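Local coordinates for protein prolyl endopeptidase (PDB 2BKL) that probably hydrolyses oligopeptides after proline residues, and far less readily after alanine, as a serine endopeptidase of the S9A family, at residues Y240-I245 with D282-L287; I245-G248 with N252-Y255; V254-P259 with D263-V268. All coordinates share one frame; numbering follows the deposited sequence.

Contact 1: residues Y240-I245 with D282-L287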
loop_
_atom_site.group_PDB
_atom_site.type_symbol
_atom_site.label_atom_id
_atom_site.label_comp_id
_atom_site.label_asym_id
_atom_site.label_seq_id
_atom_site.Cartn_x
_atom_site.Cartn_y
_atom_site.Cartn_z
ATOM N N TYR A 240 13.742 -11.919 23.177
ATOM C CA TYR A 240 14.425 -10.898 22.386
ATOM C C TYR A 240 13.424 -9.865 21.912
ATOM O O TYR A 240 12.489 -10.144 21.160
ATOM C CB TYR A 240 15.210 -11.528 21.219
ATOM C CG TYR A 240 16.186 -12.606 21.652
ATOM C CD1 TYR A 240 17.442 -12.275 22.154
ATOM C CD2 TYR A 240 15.842 -13.952 21.578
ATOM C CE1 TYR A 240 18.311 -13.241 22.570
ATOM C CE2 TYR A 240 16.724 -14.936 21.987
ATOM C CZ TYR A 240 17.950 -14.557 22.489
ATOM O OH TYR A 240 18.874 -15.513 22.933
ATOM N N LEU A 241 13.648 -8.653 22.377
ATOM C CA LEU A 241 12.907 -7.479 21.946
ATOM C C LEU A 241 13.738 -6.642 20.974
ATOM O O LEU A 241 14.868 -6.304 21.247
ATOM C CB LEU A 241 12.529 -6.661 23.174
ATOM C CG LEU A 241 11.875 -5.308 22.938
ATOM C CD1 LEU A 241 10.495 -5.466 22.355
ATOM C CD2 LEU A 241 11.853 -4.562 24.261
ATOM N N PHE A 242 13.157 -6.331 19.820
ATOM C CA PHE A 242 13.800 -5.535 18.777
ATOM C C PHE A 242 13.087 -4.190 18.583
ATOM O O PHE A 242 11.851 -4.107 18.647
ATOM C CB PHE A 242 13.761 -6.282 17.442
ATOM C CG PHE A 242 14.512 -7.558 17.460
ATOM C CD1 PHE A 242 15.879 -7.557 17.326
ATOM C CD2 PHE A 242 13.850 -8.748 17.633
ATOM C CE1 PHE A 242 16.593 -8.754 17.375
ATOM C CE2 PHE A 242 14.534 -9.934 17.702
ATOM C CZ PHE A 242 15.913 -9.931 17.577
ATOM N N VAL A 243 13.883 -3.160 18.347
ATOM C CA VAL A 243 13.389 -1.852 17.956
ATOM C C VAL A 243 14.129 -1.427 16.704
ATOM O O VAL A 243 15.365 -1.427 16.640
ATOM C CB VAL A 243 13.542 -0.832 19.073
ATOM C CG1 VAL A 243 13.221 0.583 18.574
ATOM C CG2 VAL A 243 12.623 -1.185 20.257
ATOM N N TYR A 244 13.340 -1.053 15.703
ATOM C CA TYR A 244 13.821 -0.563 14.422
ATOM C C TYR A 244 13.648 0.944 14.327
ATOM O O TYR A 244 12.600 1.459 14.699
ATOM C CB TYR A 244 13.015 -1.211 13.304
ATOM C CG TYR A 244 13.120 -2.720 13.165
ATOM C CD1 TYR A 244 14.088 -3.285 12.370
ATOM C CD2 TYR A 244 12.211 -3.548 13.773
ATOM C CE1 TYR A 244 14.171 -4.639 12.208
ATOM C CE2 TYR A 244 12.294 -4.926 13.624
ATOM C CZ TYR A 244 13.268 -5.454 12.840
ATOM O OH TYR A 244 13.360 -6.822 12.667
ATOM N N ILE A 245 14.676 1.652 13.867
ATOM C CA ILE A 245 14.538 3.035 13.426
ATOM C C ILE A 245 14.600 2.993 11.904
ATOM O O ILE A 245 15.664 2.709 11.330
ATOM C CB ILE A 245 15.631 3.940 14.032
ATOM C CG1 ILE A 245 15.561 3.917 15.575
ATOM C CG2 ILE A 245 15.466 5.348 13.476
ATOM C CD1 ILE A 245 16.661 4.691 16.241
ATOM N N ASP A 282 17.263 -18.889 19.975
ATOM C CA ASP A 282 18.486 -18.131 20.335
ATOM C C ASP A 282 19.435 -17.885 19.168
ATOM O O ASP A 282 20.633 -17.682 19.332
ATOM C CB ASP A 282 19.242 -18.792 21.487
ATOM C CG ASP A 282 18.402 -18.943 22.720
ATOM O OD1 ASP A 282 17.827 -17.954 23.214
ATOM O OD2 ASP A 282 18.282 -20.051 23.286
ATOM N N ARG A 283 18.889 -17.894 17.954
ATOM C CA ARG A 283 19.655 -17.433 16.790
ATOM C C ARG A 283 18.855 -16.337 16.103
ATOM O O ARG A 283 17.646 -16.358 16.110
ATOM C CB ARG A 283 19.877 -18.567 15.791
ATOM C CG ARG A 283 20.370 -19.852 16.385
ATOM C CD ARG A 283 21.682 -19.756 17.068
ATOM N NE ARG A 283 22.782 -19.585 16.128
ATOM C CZ ARG A 283 24.054 -19.545 16.479
ATOM N NH1 ARG A 283 24.401 -19.619 17.753
ATOM N NH2 ARG A 283 24.986 -19.396 15.552
ATOM N N PHE A 284 19.540 -15.351 15.532
ATOM C CA PHE A 284 18.908 -14.278 14.786
ATOM C C PHE A 284 19.112 -14.539 13.304
ATOM O O PHE A 284 20.208 -14.914 12.873
ATOM C CB PHE A 284 19.554 -12.913 15.102
ATOM C CG PHE A 284 19.409 -12.421 16.518
ATOM C CD1 PHE A 284 18.579 -13.002 17.451
ATOM C CD2 PHE A 284 20.117 -11.274 16.888
ATOM C CE1 PHE A 284 18.473 -12.461 18.725
ATOM C CE2 PHE A 284 20.028 -10.754 18.182
ATOM C CZ PHE A 284 19.200 -11.347 19.078
ATOM N N TYR A 285 18.038 -14.373 12.526
ATOM C CA TYR A 285 18.062 -14.494 11.073
ATOM C C TYR A 285 17.851 -13.104 10.496
ATOM O O TYR A 285 16.822 -12.503 10.704
ATOM C CB TYR A 285 17.013 -15.520 10.581
ATOM C CG TYR A 285 17.311 -16.879 11.174
ATOM C CD1 TYR A 285 16.797 -17.243 12.411
ATOM C CD2 TYR A 285 18.186 -17.753 10.547
ATOM C CE1 TYR A 285 17.142 -18.446 13.009
ATOM C CE2 TYR A 285 18.535 -18.985 11.138
ATOM C CZ TYR A 285 18.000 -19.315 12.365
ATOM O OH TYR A 285 18.362 -20.490 12.960
ATOM N N VAL A 286 18.854 -12.603 9.800
ATOM C CA VAL A 286 18.891 -11.214 9.365
ATOM C C VAL A 286 18.803 -11.171 7.850
ATOM O O VAL A 286 19.712 -11.643 7.164
ATOM C CB VAL A 286 20.186 -10.505 9.822
ATOM C CG1 VAL A 286 20.228 -9.071 9.332
ATOM C CG2 VAL A 286 20.328 -10.548 11.318
ATOM N N LEU A 287 17.726 -10.588 7.348
ATOM C CA LEU A 287 17.530 -10.366 5.926
ATOM C C LEU A 287 18.011 -8.975 5.600
ATOM O O LEU A 287 17.549 -8.002 6.208
ATOM C CB LEU A 287 16.038 -10.495 5.571
ATOM C CG LEU A 287 15.628 -10.092 4.158
ATOM C CD1 LEU A 287 16.230 -10.997 3.081
ATOM C CD2 LEU A 287 14.094 -10.055 4.073
#

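Contact 2: residues I245-G248 with N252-Y255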
loop_
_atom_site.group_PDB
_atom_site.type_symbol
_atom_site.label_atom_id
_atom_site.label_comp_id
_atom_site.label_asym_id
_atom_site.label_seq_id
_atom_site.Cartn_x
_atom_site.Cartn_y
_atom_site.Cartn_z
ATOM N N ILE A 245 14.676 1.652 13.867
ATOM C CA ILE A 245 14.538 3.035 13.426
ATOM C C ILE A 245 14.600 2.993 11.904
ATOM O O ILE A 245 15.664 2.709 11.330
ATOM C CB ILE A 245 15.631 3.940 14.032
ATOM C CG1 ILE A 245 15.561 3.917 15.575
ATOM C CG2 ILE A 245 15.466 5.348 13.476
ATOM C CD1 ILE A 245 16.661 4.691 16.241
ATOM N N LEU A 246 13.454 3.211 11.273
ATOM C CA LEU A 246 13.308 3.102 9.833
ATOM C C LEU A 246 13.516 4.490 9.217
ATOM O O LEU A 246 12.800 5.428 9.543
ATOM C CB LEU A 246 11.921 2.581 9.470
ATOM C CG LEU A 246 11.539 1.240 10.115
ATOM C CD1 LEU A 246 10.099 0.833 9.736
ATOM C CD2 LEU A 246 12.507 0.151 9.681
ATOM N N ARG A 247 14.537 4.646 8.382
ATOM C CA ARG A 247 14.753 5.876 7.638
ATOM C C ARG A 247 14.201 5.682 6.230
ATOM O O ARG A 247 14.903 5.268 5.301
ATOM C CB ARG A 247 16.222 6.261 7.640
ATOM C CG ARG A 247 16.639 6.807 8.995
ATOM C CD ARG A 247 18.055 7.357 9.015
ATOM N NE ARG A 247 18.950 6.241 8.854
ATOM C CZ ARG A 247 19.268 5.424 9.843
ATOM N NH1 ARG A 247 18.770 5.643 11.059
ATOM N NH2 ARG A 247 20.064 4.380 9.606
ATOM N N GLY A 248 12.914 5.946 6.089
ATOM C CA GLY A 248 12.191 5.709 4.861
ATOM C C GLY A 248 12.217 4.231 4.533
ATOM O O GLY A 248 12.023 3.370 5.410
ATOM N N ASN A 252 17.801 1.290 7.640
ATOM C CA ASN A 252 17.331 1.278 9.025
ATOM C C ASN A 252 18.402 0.816 9.989
ATOM O O ASN A 252 19.399 0.228 9.594
ATOM C CB ASN A 252 16.071 0.414 9.189
ATOM C CG ASN A 252 16.334 -1.064 9.021
ATOM O OD1 ASN A 252 16.321 -1.558 7.890
ATOM N ND2 ASN A 252 16.480 -1.789 10.127
ATOM N N ASP A 253 18.168 1.117 11.257
ATOM C CA ASP A 253 18.950 0.603 12.365
ATOM C C ASP A 253 18.177 -0.477 13.059
ATOM O O ASP A 253 16.937 -0.489 13.044
ATOM C CB ASP A 253 19.208 1.700 13.385
ATOM C CG ASP A 253 19.964 2.870 12.813
ATOM O OD1 ASP A 253 20.723 2.691 11.834
ATOM O OD2 ASP A 253 19.845 4.015 13.307
ATOM N N VAL A 254 18.883 -1.348 13.774
ATOM C CA VAL A 254 18.254 -2.354 14.615
ATOM C C VAL A 254 18.902 -2.358 16.000
ATOM O O VAL A 254 20.118 -2.496 16.100
ATOM C CB VAL A 254 18.352 -3.781 14.014
ATOM C CG1 VAL A 254 17.595 -4.766 14.898
ATOM C CG2 VAL A 254 17.784 -3.805 12.604
ATOM N N TYR A 255 18.074 -2.206 17.024
ATOM C CA TYR A 255 18.453 -2.352 18.426
ATOM C C TYR A 255 17.742 -3.555 19.018
ATOM O O TYR A 255 16.663 -3.952 18.585
ATOM C CB TYR A 255 18.088 -1.086 19.202
ATOM C CG TYR A 255 18.897 0.130 18.773
ATOM C CD1 TYR A 255 18.527 0.895 17.663
ATOM C CD2 TYR A 255 20.039 0.506 19.470
ATOM C CE1 TYR A 255 19.281 1.999 17.274
ATOM C CE2 TYR A 255 20.783 1.619 19.089
ATOM C CZ TYR A 255 20.412 2.350 17.991
ATOM O OH TYR A 255 21.167 3.451 17.616
#

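Contact 3: residues V254-P259 with D263-V268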
loop_
_atom_site.group_PDB
_atom_site.type_symbol
_atom_site.label_atom_id
_atom_site.label_comp_id
_atom_site.label_asym_id
_atom_site.label_seq_id
_atom_site.Cartn_x
_atom_site.Cartn_y
_atom_site.Cartn_z
ATOM N N VAL A 254 18.883 -1.348 13.774
ATOM C CA VAL A 254 18.254 -2.354 14.615
ATOM C C VAL A 254 18.902 -2.358 16.000
ATOM O O VAL A 254 20.118 -2.496 16.100
ATOM C CB VAL A 254 18.352 -3.781 14.014
ATOM C CG1 VAL A 254 17.595 -4.766 14.898
ATOM C CG2 VAL A 254 17.784 -3.805 12.604
ATOM N N TYR A 255 18.074 -2.206 17.024
ATOM C CA TYR A 255 18.453 -2.352 18.426
ATOM C C TYR A 255 17.742 -3.555 19.018
ATOM O O TYR A 255 16.663 -3.952 18.585
ATOM C CB TYR A 255 18.088 -1.086 19.202
ATOM C CG TYR A 255 18.897 0.130 18.773
ATOM C CD1 TYR A 255 18.527 0.895 17.663
ATOM C CD2 TYR A 255 20.039 0.506 19.470
ATOM C CE1 TYR A 255 19.281 1.999 17.274
ATOM C CE2 TYR A 255 20.783 1.619 19.089
ATOM C CZ TYR A 255 20.412 2.350 17.991
ATOM O OH TYR A 255 21.167 3.451 17.616
ATOM N N TRP A 256 18.343 -4.168 20.038
ATOM C CA TRP A 256 17.696 -5.258 20.728
ATOM C C TRP A 256 18.113 -5.335 22.174
ATOM O O TRP A 256 19.119 -4.764 22.572
ATOM C CB TRP A 256 18.019 -6.591 20.049
ATOM C CG TRP A 256 19.444 -7.041 20.181
ATOM C CD1 TRP A 256 20.521 -6.581 19.482
ATOM C CD2 TRP A 256 19.937 -8.079 21.031
ATOM N NE1 TRP A 256 21.659 -7.251 19.868
ATOM C CE2 TRP A 256 21.323 -8.180 20.812
ATOM C CE3 TRP A 256 19.348 -8.917 21.976
ATOM C CZ2 TRP A 256 22.124 -9.097 21.494
ATOM C CZ3 TRP A 256 20.136 -9.821 22.653
ATOM C CH2 TRP A 256 21.509 -9.909 22.401
ATOM N N LYS A 257 17.290 -6.029 22.933
ATOM C CA LYS A 257 17.635 -6.412 24.288
ATOM C C LYS A 257 16.834 -7.621 24.700
ATOM O O LYS A 257 15.861 -8.008 24.050
ATOM C CB LYS A 257 17.401 -5.280 25.270
ATOM C CG LYS A 257 15.976 -4.849 25.501
ATOM C CD LYS A 257 16.055 -3.548 26.280
ATOM C CE LYS A 257 14.913 -3.280 27.130
ATOM N NZ LYS A 257 15.346 -2.098 27.956
ATOM N N ARG A 258 17.262 -8.224 25.804
ATOM C CA ARG A 258 16.434 -9.177 26.523
ATOM C C ARG A 258 15.563 -8.313 27.442
ATOM O O ARG A 258 16.056 -7.408 28.102
ATOM C CB ARG A 258 17.300 -10.180 27.326
ATOM C CG ARG A 258 18.270 -11.009 26.452
ATOM C CD ARG A 258 19.070 -12.120 27.197
ATOM N NE ARG A 258 20.099 -12.732 26.336
ATOM C CZ ARG A 258 21.284 -12.191 26.020
ATOM N NH1 ARG A 258 21.663 -11.010 26.499
ATOM N NH2 ARG A 258 22.112 -12.840 25.203
ATOM N N PRO A 259 14.248 -8.503 27.431
ATOM C CA PRO A 259 13.373 -7.696 28.290
ATOM C C PRO A 259 13.837 -7.715 29.745
ATOM O O PRO A 259 14.152 -8.774 30.258
ATOM C CB PRO A 259 12.005 -8.378 28.130
ATOM C CG PRO A 259 12.056 -8.966 26.761
ATOM C CD PRO A 259 13.484 -9.413 26.562
ATOM N N ASP A 263 19.668 -1.387 29.125
ATOM C CA ASP A 263 19.972 -0.647 27.901
ATOM C C ASP A 263 19.692 -1.504 26.671
ATOM O O ASP A 263 19.811 -2.733 26.711
ATOM C CB ASP A 263 21.449 -0.248 27.866
ATOM C CG ASP A 263 21.836 0.691 28.997
ATOM O OD1 ASP A 263 21.129 1.693 29.219
ATOM O OD2 ASP A 263 22.845 0.501 29.706
ATOM N N PHE A 264 19.317 -0.851 25.572
ATOM C CA PHE A 264 19.328 -1.507 24.264
ATOM C C PHE A 264 20.749 -1.689 23.748
ATOM O O PHE A 264 21.628 -0.867 23.989
ATOM C CB PHE A 264 18.504 -0.724 23.233
ATOM C CG PHE A 264 17.046 -0.952 23.363
ATOM C CD1 PHE A 264 16.432 -2.036 22.770
ATOM C CD2 PHE A 264 16.275 -0.093 24.130
ATOM C CE1 PHE A 264 15.087 -2.254 22.937
ATOM C CE2 PHE A 264 14.923 -0.306 24.276
ATOM C CZ PHE A 264 14.327 -1.371 23.683
ATOM N N ARG A 265 20.963 -2.786 23.038
ATOM C CA ARG A 265 22.201 -3.059 22.332
ATOM C C ARG A 265 21.991 -2.702 20.851
ATOM O O ARG A 265 20.922 -2.960 20.296
ATOM C CB ARG A 265 22.544 -4.560 22.451
ATOM C CG ARG A 265 22.496 -5.160 23.901
ATOM C CD ARG A 265 22.059 -6.652 23.947
ATOM N NE ARG A 265 22.194 -7.280 25.273
ATOM C CZ ARG A 265 23.355 -7.642 25.812
ATOM N NH1 ARG A 265 24.493 -7.469 25.152
ATOM N NH2 ARG A 265 23.388 -8.180 27.031
ATOM N N LEU A 266 22.990 -2.111 20.209
ATOM C CA LEU A 266 22.946 -1.888 18.770
ATOM C C LEU A 266 23.303 -3.150 18.038
ATOM O O LEU A 266 24.406 -3.649 18.187
ATOM C CB LEU A 266 23.938 -0.804 18.364
ATOM C CG LEU A 266 24.061 -0.445 16.885
ATOM C CD1 LEU A 266 22.778 0.181 16.366
ATOM C CD2 LEU A 266 25.262 0.510 16.688
ATOM N N LEU A 267 22.372 -3.688 17.258
ATOM C CA LEU A 267 22.737 -4.769 16.345
ATOM C C LEU A 267 23.496 -4.242 15.132
ATOM O O LEU A 267 24.574 -4.756 14.789
ATOM C CB LEU A 267 21.535 -5.571 15.896
ATOM C CG LEU A 267 21.838 -6.733 14.970
ATOM C CD1 LEU A 267 22.677 -7.823 15.670
ATOM C CD2 LEU A 267 20.542 -7.306 14.453
ATOM N N VAL A 268 22.922 -3.237 14.474
ATOM C CA VAL A 268 23.526 -2.658 13.295
ATOM C C VAL A 268 22.939 -1.291 13.016
ATOM O O VAL A 268 21.753 -1.041 13.242
ATOM C CB VAL A 268 23.372 -3.587 12.061
ATOM C CG1 VAL A 268 21.908 -3.848 11.717
ATOM C CG2 VAL A 268 24.099 -3.015 10.868
HETATM O O HOH W 1 24.463 -6.287 19.279
#

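Contact 1: residues Y240-I245 with D282-L287
Tyr240 and Asp282 mark where the two backbones come nearest, yet their CA atoms are still 8.5 Å apart, and from there the segments 240-245 and 282-287 diverge. The contact is therefore made by side chains alone, across the interface between two successive four-stranded antiparallel sheets that form neighbouring blades of the beta-propeller domain. Its centre is an aromatic cluster in which Phe284 meets two rings of the other blade, one at its edge and one over a face. The CE1-CZ edge of Phe284 stands over one face of Tyr240, with CE1 3.6 Å from Tyr240 CD1 and the planes 88° apart, a T-shaped (edge-to-face) stack offset toward the rim of the tyrosine. Phe242 then turns its own edge onto a face of Phe284, bringing Phe242 CZ within 3.8 Å of Phe284 CE1 at an interplanar angle of 72°. One ring can offer an edge to the first partner and a face to the second because chi2 of Phe284, at -11°, twists it well away from the perpendicular setting usual for phenylalanine. Trp256 adds a further edge-to-face partner to Phe284, while Val277 and Ala279 of strand 275-280 pack against the same side chain. Replacing Tyr240 with an alanine would probably strip the edge of Phe284 of its covering face, open a gap between the blades and leave the Asp282 carboxylate without the tyrosine hydroxyl as donor. That hydroxyl, Tyr240 OH, donates a 2.7 Å hydrogen bond to Asp282 OD1, on the anti side of the carboxylate but somewhat out of its plane.

Contact 2: residues I245-G248 with N252-Y255
Arg247 grips Asp253 end-on with two nitrogens: NH2 reaches OD1 at 2.9 Å and NH1 reaches OD2 at 3.0 Å. Both bonds are nearly straight and lie in the guanidinium plane, but the carboxylate is tilted 51° against that plane and both its oxygens are met from above the carboxylate plane. A bend at chi3 (-68°) folds the arginine chain back over the neighbouring strand to make this grip possible. On the same face of the sheet Ile245 CD1 rests 3.9 Å from Tyr255 CE1, while on the other face Leu246 CD2 lies alongside Asn252 CB. Beneath these side chains, Ile245 and Asp253 form a hydrogen-bonded antiparallel pair, Asp253 N to Ile245 O measuring 3.0 Å. A second shell fixes the polar ends: Glu251 forms a salt bridge with Arg247 NE, Gly270 N donates to Asp253 OD1, and Tyr275 N donates to Asn252 OD1. The whole is a beta hairpin of a propeller blade, strands 241-247 and 251-257, whose connecting turn carries Trp249 into the pocket of the bound benzyloxycarbonyl-alanyl-proline.

Contact 3: residues V254-P259 with D263-V268
Val254 to Lys257 and Arg265 to Val268 run antiparallel as two strands of a hairpin, their short axes at 138°, with a classic beta bulge where Leu267 and Val268 both face Val254. At the bulge Val254 O accepts a 2.8 Å bond from Leu267 N and a weak one from Val268 N; beyond it, Trp256 and Arg265 form a regular hydrogen-bonded pair. On the face shared by those two residues, Arg265 CD sits 3.5 Å above the centroid of the six-membered ring of Trp256, a CH-pi contact with the guanidinium only 23° from parallel to the indole. Trp256 NE1 donates to a water 3.0 Å away, and the water in turn donates to Leu266 O, tying the ring to the bulged strand. Arg258 NH1 approaches Arg265 NH2, but Glu261 in the turn bridges both arginines with its carboxylate, which probably offsets their like charges. Lys257 stretches across the ring of Phe264, placing CD 3.7 Å over its centroid and NZ in an off-centre cation-pi position; NZ also bonds to Glu261 O. With CG set between backbone N and carbonyl carbon (chi1 67°), the lysine can run its extended chain over this ring. Farther along that face, Leu266 CD1 covers the Tyr255 ring, 3.9 Å from its centroid, and on the reverse side Val254 CG1 packs against Leu267 CD2. The hairpin finishes its four-stranded blade, with 265-269 as an outermost strand: strand 241-247 flanks 251-257 on the other side, and Val254 and Leu267 press on Val277 of strand 275-280 in the next blade.

Followed from the N terminus, the chain passes along strand 241-247, turns, and comes back as strand 251-257; contact 2 closes that short turn. It turns again beyond Pro259 and returns as strand 265-269, a second tight loop closed by contact 3. The two hairpins share Val254 and Tyr255, so they run on from one another and leave the middle strand bonded on both edges. Contact 1 closes a much longer loop that encloses both: it begins on the same strand as contact 2, sharing Ile245, and ends on strand 283-288. Contacts 2 and 3 thus join three strands of one propeller blade, whereas contact 1 joins that blade to the next.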